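Local coordinates for protein diol-dehydratase (Roseburia inulinivorans, PDB 5I2A) that probably dehydrates 1,2-propanediol as a B12-independent glycyl radical enzyme, at residues 26-31 against 110-115. Sequence-based numbering, arbitrary orientation.
Sequences MPEIEA and PFYISE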
loop_
_atom_site.group_PDB
_atom_site.type_symbol
_atom_site.label_atom_id
_atom_site.label_comp_id
_atom_site.label_asym_id
_atom_site.label_seq_id
_atom_site.Cartn_x
_atom_site.Cartn_y
_atom_site.Cartn_z
ATOM N N MET A 26 2.958 40.633 -11.462
ATOM C CA MET A 26 3.677 39.361 -11.405
ATOM C C MET A 26 2.813 38.219 -10.905
ATOM O O MET A 26 1.994 38.419 -10.014
ATOM C CB MET A 26 4.873 39.451 -10.457
ATOM C CG MET A 26 6.135 39.941 -11.040
ATOM S SD MET A 26 7.442 39.388 -9.949
ATOM C CE MET A 26 7.563 37.694 -10.446
ATOM N N PRO A 27 3.019 37.018 -11.457
ATOM C CA PRO A 27 2.471 35.829 -10.800
ATOM C C PRO A 27 2.951 35.740 -9.354
ATOM O O PRO A 27 4.102 36.077 -9.063
ATOM C CB PRO A 27 3.030 34.675 -11.638
ATOM C CG PRO A 27 3.248 35.271 -12.986
ATOM C CD PRO A 27 3.744 36.673 -12.693
ATOM N N GLU A 28 2.065 35.323 -8.462
ATOM C CA GLU A 28 2.389 35.241 -7.044
ATOM C C GLU A 28 2.096 33.862 -6.457
ATOM O O GLU A 28 1.067 33.277 -6.744
ATOM C CB GLU A 28 1.612 36.305 -6.251
ATOM C CG GLU A 28 1.762 36.176 -4.734
ATOM C CD GLU A 28 1.064 37.302 -3.961
ATOM O OE1 GLU A 28 0.289 38.048 -4.583
ATOM O OE2 GLU A 28 1.301 37.438 -2.740
ATOM N N ILE A 29 3.003 33.374 -5.620
ATOM C CA ILE A 29 2.806 32.141 -4.853
ATOM C C ILE A 29 1.943 32.390 -3.601
ATOM O O ILE A 29 2.226 33.303 -2.815
ATOM C CB ILE A 29 4.170 31.544 -4.431
ATOM C CG1 ILE A 29 4.973 31.142 -5.659
ATOM C CG2 ILE A 29 3.991 30.365 -3.466
ATOM C CD1 ILE A 29 6.461 30.963 -5.396
ATOM N N GLU A 30 0.901 31.582 -3.419
ATOM C CA GLU A 30 0.014 31.705 -2.261
ATOM C C GLU A 30 0.044 30.455 -1.361
ATOM O O GLU A 30 0.272 29.338 -1.830
ATOM C CB GLU A 30 -1.412 32.013 -2.724
ATOM C CG GLU A 30 -1.458 33.353 -3.467
ATOM C CD GLU A 30 -2.828 33.804 -3.944
ATOM O OE1 GLU A 30 -3.858 33.123 -3.720
ATOM O OE2 GLU A 30 -2.857 34.884 -4.570
ATOM N N ALA A 31 -0.196 30.663 -0.071
ATOM C CA ALA A 31 0.036 29.639 0.945
ATOM C C ALA A 31 -1.221 28.906 1.395
ATOM O O ALA A 31 -1.121 27.922 2.117
ATOM C CB ALA A 31 0.714 30.266 2.156
ATOM N N PRO A 110 9.828 33.584 -13.112
ATOM C CA PRO A 110 9.864 34.118 -11.744
ATOM C C PRO A 110 8.468 34.233 -11.121
ATOM O O PRO A 110 7.479 34.379 -11.838
ATOM C CB PRO A 110 10.502 35.504 -11.920
ATOM C CG PRO A 110 10.125 35.907 -13.367
ATOM C CD PRO A 110 10.209 34.594 -14.124
ATOM N N PHE A 111 8.403 34.146 -9.795
ATOM C CA PHE A 111 7.166 34.321 -9.034
ATOM C C PHE A 111 7.414 35.250 -7.843
ATOM O O PHE A 111 8.432 35.116 -7.165
ATOM C CB PHE A 111 6.635 32.986 -8.490
ATOM C CG PHE A 111 5.919 32.129 -9.494
ATOM C CD1 PHE A 111 6.626 31.346 -10.393
ATOM C CD2 PHE A 111 4.538 32.061 -9.497
ATOM C CE1 PHE A 111 5.967 30.523 -11.304
ATOM C CE2 PHE A 111 3.870 31.253 -10.415
ATOM C CZ PHE A 111 4.594 30.480 -11.320
ATOM N N TYR A 112 6.483 36.156 -7.563
ATOM C CA TYR A 112 6.566 36.943 -6.337
ATOM C C TYR A 112 6.095 36.114 -5.153
ATOM O O TYR A 112 5.145 35.358 -5.266
ATOM C CB TYR A 112 5.737 38.233 -6.439
ATOM C CG TYR A 112 5.563 38.951 -5.106
ATOM C CD1 TYR A 112 6.632 39.581 -4.481
ATOM C CD2 TYR A 112 4.329 38.999 -4.482
ATOM C CE1 TYR A 112 6.471 40.245 -3.257
ATOM C CE2 TYR A 112 4.157 39.649 -3.265
ATOM C CZ TYR A 112 5.228 40.271 -2.661
ATOM O OH TYR A 112 5.040 40.912 -1.464
ATOM N N ILE A 113 6.781 36.239 -4.023
ATOM C CA ILE A 113 6.309 35.636 -2.788
ATOM C C ILE A 113 6.557 36.590 -1.607
ATOM O O ILE A 113 7.665 37.083 -1.412
ATOM C CB ILE A 113 6.971 34.248 -2.536
ATOM C CG1 ILE A 113 6.414 33.603 -1.266
ATOM C CG2 ILE A 113 8.494 34.351 -2.489
ATOM C CD1 ILE A 113 6.916 32.152 -1.034
ATOM N N SER A 114 5.501 36.859 -0.846
ATOM C CA SER A 114 5.561 37.844 0.231
ATOM C C SER A 114 6.233 37.257 1.452
ATOM O O SER A 114 6.352 36.040 1.567
ATOM C CB SER A 114 4.167 38.334 0.604
ATOM O OG SER A 114 3.448 37.330 1.301
ATOM N N GLU A 115 6.657 38.126 2.369
ATOM C CA GLU A 115 7.293 37.671 3.595
ATOM C C GLU A 115 6.310 36.866 4.417
ATOM O O GLU A 115 6.681 35.875 5.021
ATOM C CB GLU A 115 7.845 38.850 4.417
ATOM C CG GLU A 115 9.021 39.562 3.754
ATOM C CD GLU A 115 10.117 38.604 3.335
ATOM O OE1 GLU A 115 10.425 38.536 2.129
ATOM O OE2 GLU A 115 10.662 37.905 4.207
HETATM O O HOH W 1 2.860 35.628 -1.548
#
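Tyr-112 is gripped at both backbone ends by the chain around Glu-28: its N donates to Pro-27 O at 2.8 Å, and its O accepts from Ile-29 N at 2.9 Å. That is a single parallel beta bridge; the touching runs diverge by 65°, and no further backbone bonds join them. The Glu-28 backbone is also hydrogen-bonded to that of Cys-85.

One water continues the pairing beyond the bridge. It donates to Glu-28 OE2 (2.7 Å) and to Ile-29 O, and accepts from Ser-114 N at 3.0 Å. Ser-114 is the N-cap of helix 115-125, and its hydroxyl is hydrogen-bonded to Thr-117 OG1.

On the face of the bridge that carries Glu-28 and Tyr-112, the two side chains run alongside each other. With CG anti to the backbone N in both (chi1 173° in Glu-28), they leave the bridge the same way, which lays the carboxylate beside Tyr-112 CD2 and CE2, OE2 3.6 Å from CE2, its plane steeply inclined to the ring. Shortening Glu-28 to an alanine is likely to cost the water one of its two acceptors and leave those ring carbons without that neighbour. At the root of the tyrosine, Met-26 bends at chi3 and lays CE 3.4 Å from Tyr-112 N, crossing the Tyr-112 side chain at about a right angle.

The other face is apolar. Pro-27 CB meets Phe-111 CD2 at 3.7 Å, Ile-29 CD1 packs on Phe-111 CB, and Ile-29 CG2 approaches Ile-113 CD1 more loosely. Ile-113 also touches Leu-121 of helix 115-125.

The loops leading into helices 32-43 and 115-125 are thus joined by one bridge, extended through water where Ile-29 O and Ser-114 N have drawn apart and backed by buried apolar packing.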